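PDB 5UZ8: cadherin-23 from Mus musculus, which is a calcium-binding cadherin that probably mediates adhesion between cell surfaces and serves mechanotransduction in hearing. Local coordinates for residues A[20-32]-A[66-78]. Residues are numbered along the deposited sequence; the frame is centred on the assembly and turned at random.
Sequences LEGATPGTTLIAV and GKVIANRTVDYEE. With CA (calcium ion), chain K; CA (calcium ion), chain J.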
# COMPACT_ATOMS: atom_id res chain seq x y z
N LEU A 20 1.71 22.75 24.64
CA LEU A 20 1.55 21.53 23.82
C LEU A 20 0.09 21.25 23.61
O LEU A 20 -0.70 21.21 24.58
CB LEU A 20 2.18 20.32 24.48
CG LEU A 20 3.67 20.37 24.76
CD1 LEU A 20 4.07 19.18 25.62
CD2 LEU A 20 4.46 20.37 23.46
N GLU A 21 -0.31 21.01 22.37
CA GLU A 21 -1.66 20.52 22.15
C GLU A 21 -1.91 19.27 22.99
O GLU A 21 -0.99 18.51 23.28
CB GLU A 21 -1.94 20.25 20.68
CG GLU A 21 -1.16 19.10 20.10
CD GLU A 21 -1.67 18.65 18.74
OE1 GLU A 21 -0.83 18.24 17.89
OE2 GLU A 21 -2.90 18.67 18.55
N GLY A 22 -3.15 19.11 23.45
CA GLY A 22 -3.52 17.99 24.28
C GLY A 22 -3.29 18.16 25.77
O GLY A 22 -3.61 17.23 26.54
N ALA A 23 -2.75 19.30 26.19
CA ALA A 23 -2.57 19.60 27.61
C ALA A 23 -3.89 19.35 28.32
O ALA A 23 -4.96 19.87 27.90
CB ALA A 23 -2.14 21.05 27.78
N THR A 24 -3.85 18.55 29.36
CA THR A 24 -5.10 18.12 30.02
C THR A 24 -5.74 19.27 30.81
O THR A 24 -5.05 20.16 31.31
CB THR A 24 -4.85 16.90 30.95
OG1 THR A 24 -3.72 17.16 31.78
CG2 THR A 24 -4.62 15.64 30.14
N PRO A 25 -7.08 19.24 30.96
CA PRO A 25 -7.72 20.28 31.75
C PRO A 25 -7.09 20.41 33.13
O PRO A 25 -6.72 19.41 33.76
CB PRO A 25 -9.19 19.83 31.82
CG PRO A 25 -9.38 19.03 30.59
CD PRO A 25 -8.06 18.31 30.38
N GLY A 26 -6.96 21.64 33.60
CA GLY A 26 -6.28 21.93 34.87
C GLY A 26 -4.79 22.21 34.77
O GLY A 26 -4.21 22.70 35.71
N THR A 27 -4.18 21.90 33.63
CA THR A 27 -2.77 22.14 33.38
C THR A 27 -2.50 23.64 33.36
O THR A 27 -3.28 24.40 32.75
CB THR A 27 -2.33 21.54 32.05
OG1 THR A 27 -2.49 20.13 32.10
CG2 THR A 27 -0.83 21.85 31.71
N THR A 28 -1.44 24.06 34.05
CA THR A 28 -1.07 25.46 34.07
C THR A 28 -0.50 25.84 32.71
O THR A 28 0.43 25.19 32.21
CB THR A 28 -0.04 25.77 35.17
OG1 THR A 28 -0.64 25.54 36.45
CG2 THR A 28 0.44 27.21 35.09
N LEU A 29 -1.09 26.85 32.11
CA LEU A 29 -0.67 27.29 30.79
C LEU A 29 0.25 28.51 30.86
O LEU A 29 1.19 28.60 30.09
CB LEU A 29 -1.87 27.61 29.94
CG LEU A 29 -2.89 26.49 29.78
CD1 LEU A 29 -3.98 26.99 28.86
CD2 LEU A 29 -2.26 25.22 29.26
N ILE A 30 -0.05 29.43 31.75
CA ILE A 30 0.77 30.62 31.96
C ILE A 30 0.38 31.19 33.29
O ILE A 30 -0.74 31.02 33.73
CB ILE A 30 0.58 31.65 30.82
CG1 ILE A 30 1.62 32.77 30.90
CG2 ILE A 30 -0.86 32.21 30.76
CD1 ILE A 30 1.62 33.62 29.63
N ALA A 31 1.32 31.86 33.95
CA ALA A 31 1.01 32.59 35.16
C ALA A 31 1.50 34.00 35.04
O ALA A 31 2.67 34.21 34.74
CB ALA A 31 1.64 31.93 36.35
N VAL A 32 0.58 34.95 35.22
CA VAL A 32 0.91 36.37 35.14
C VAL A 32 0.61 37.00 36.49
O VAL A 32 -0.07 36.41 37.33
CB VAL A 32 0.13 37.07 34.03
CG1 VAL A 32 0.32 36.37 32.70
CG2 VAL A 32 -1.35 37.18 34.36
N GLY A 66 -3.12 35.29 38.96
CA GLY A 66 -3.07 35.27 37.51
C GLY A 66 -2.63 33.93 36.94
O GLY A 66 -2.04 33.88 35.85
N LYS A 67 -2.97 32.84 37.61
CA LYS A 67 -2.65 31.52 37.08
C LYS A 67 -3.72 31.06 36.10
O LYS A 67 -4.87 30.89 36.49
CB LYS A 67 -2.49 30.50 38.20
CG LYS A 67 -2.00 29.17 37.66
CD LYS A 67 -2.17 28.04 38.66
CE LYS A 67 -1.25 28.16 39.84
NZ LYS A 67 -1.75 27.19 40.86
N VAL A 68 -3.34 30.82 34.85
CA VAL A 68 -4.27 30.44 33.80
C VAL A 68 -4.05 28.96 33.52
O VAL A 68 -2.91 28.54 33.27
CB VAL A 68 -4.05 31.25 32.51
CG1 VAL A 68 -4.99 30.78 31.41
CG2 VAL A 68 -4.24 32.75 32.81
N ILE A 69 -5.14 28.21 33.58
CA ILE A 69 -5.13 26.76 33.37
C ILE A 69 -6.00 26.38 32.17
O ILE A 69 -6.87 27.13 31.73
CB ILE A 69 -5.59 26.00 34.63
CG1 ILE A 69 -7.09 26.26 34.93
CG2 ILE A 69 -4.72 26.38 35.82
CD1 ILE A 69 -7.65 25.60 36.18
N ALA A 70 -5.74 25.18 31.66
CA ALA A 70 -6.53 24.61 30.59
C ALA A 70 -7.98 24.28 31.04
O ALA A 70 -8.20 23.71 32.11
CB ALA A 70 -5.84 23.36 30.03
N ASN A 71 -8.93 24.67 30.19
CA ASN A 71 -10.32 24.30 30.28
C ASN A 71 -10.53 23.14 29.31
O ASN A 71 -10.15 22.03 29.65
CB ASN A 71 -11.22 25.52 30.06
CG ASN A 71 -12.69 25.21 30.24
OD1 ASN A 71 -13.08 24.10 30.62
ND2 ASN A 71 -13.54 26.22 30.00
N ARG A 72 -11.11 23.37 28.13
CA ARG A 72 -11.12 22.32 27.13
C ARG A 72 -9.69 22.08 26.64
O ARG A 72 -8.86 23.00 26.60
CB ARG A 72 -12.06 22.65 25.97
CG ARG A 72 -13.50 22.61 26.41
CD ARG A 72 -14.44 23.19 25.38
NE ARG A 72 -15.81 23.07 25.87
CZ ARG A 72 -16.37 23.86 26.79
NH1 ARG A 72 -15.70 24.89 27.34
NH2 ARG A 72 -17.63 23.60 27.16
N THR A 73 -9.41 20.83 26.28
CA THR A 73 -8.12 20.55 25.64
C THR A 73 -8.09 21.09 24.22
O THR A 73 -9.08 21.05 23.51
CB THR A 73 -7.82 19.05 25.56
OG1 THR A 73 -8.91 18.38 24.90
CG2 THR A 73 -7.63 18.52 26.95
N VAL A 74 -6.95 21.63 23.85
CA VAL A 74 -6.76 22.26 22.54
C VAL A 74 -6.11 21.27 21.57
O VAL A 74 -5.31 20.41 21.98
CB VAL A 74 -5.93 23.55 22.67
CG1 VAL A 74 -4.46 23.27 22.93
CG2 VAL A 74 -6.11 24.44 21.45
N ASP A 75 -6.51 21.39 20.32
CA ASP A 75 -6.05 20.56 19.22
C ASP A 75 -5.33 21.46 18.20
O ASP A 75 -5.94 22.34 17.60
CB ASP A 75 -7.28 19.93 18.57
CG ASP A 75 -6.94 18.99 17.40
OD1 ASP A 75 -5.75 18.75 17.10
OD2 ASP A 75 -7.89 18.49 16.78
N TYR A 76 -4.03 21.22 17.99
CA TYR A 76 -3.25 21.99 17.03
C TYR A 76 -3.86 21.90 15.64
O TYR A 76 -3.79 22.85 14.89
CB TYR A 76 -1.78 21.51 16.98
CG TYR A 76 -0.93 22.35 16.06
CD1 TYR A 76 -0.36 23.57 16.50
CD2 TYR A 76 -0.70 21.96 14.75
CE1 TYR A 76 0.40 24.33 15.66
CE2 TYR A 76 0.07 22.73 13.92
CZ TYR A 76 0.60 23.90 14.37
OH TYR A 76 1.36 24.65 13.52
N GLU A 77 -4.46 20.76 15.32
CA GLU A 77 -5.09 20.62 14.02
C GLU A 77 -6.33 21.52 13.84
O GLU A 77 -6.78 21.67 12.71
CB GLU A 77 -5.37 19.15 13.70
CG GLU A 77 -4.14 18.36 13.29
CD GLU A 77 -3.06 18.21 14.37
OE1 GLU A 77 -1.95 18.65 14.08
OE2 GLU A 77 -3.27 17.62 15.47
N GLU A 78 -6.83 22.14 14.93
CA GLU A 78 -7.95 23.10 14.88
C GLU A 78 -7.53 24.52 15.24
O GLU A 78 -8.08 25.48 14.69
CB GLU A 78 -9.05 22.67 15.86
CG GLU A 78 -9.71 21.35 15.50
CD GLU A 78 -10.36 21.38 14.13
OE1 GLU A 78 -10.71 22.48 13.65
OE2 GLU A 78 -10.53 20.30 13.53
CA CA K . -4.22 17.00 17.44
CA CA J . -0.73 17.22 15.79
O HOH W 1 -5.15 21.96 26.05
O HOH W 2 -0.67 35.98 40.02
O HOH W 3 -5.39 15.40 16.15
O HOH W 4 -5.93 16.55 19.14
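The carboxylate of Glu-21 lies against Tyr-76 CB, CD at 3.4 Å from it, its plane 60° from that of the ring and OE1 oblique to it, while Glu-77 OE1 sits in plane at the ring edge. This is the C-terminal calcium-binding end of a cadherin repeat, a Greek-key beta sandwich, and it illustrates how one carboxylate can serve two metals. Glu-21 OE2 binds one calcium ion at 2.4 Å and OE1 the other; Glu-77 OE2 bridges both, and Asp-75 OD1 joins the first. Asp-108 and Asp-111 bring in the linker to the next repeat. The backbone N of Tyr-76 donates to Glu-21 OE2 (2.8 Å) from above the carboxylate plane, adding a third hold on a carboxylate already gripped by two calcium ions.

Away from the ions, strands 28-32 and 66-70 pair antiparallel, with a classic beta bulge where Leu-29 and Ile-30 both face Val-68. With CG anti to its carbonyl carbon (chi1 -56°), Leu-29 lays its branches against Ala-70, CD2 reaching CB at 4.1 Å. An alanine here is likely to open a gap beside Ala-70 and deprive Val-58 and Leu-104 of a packing partner. Just before strand 28-32, Gly-26 N donates to Ala-70 O at 2.8 Å, nearly straight at 173°.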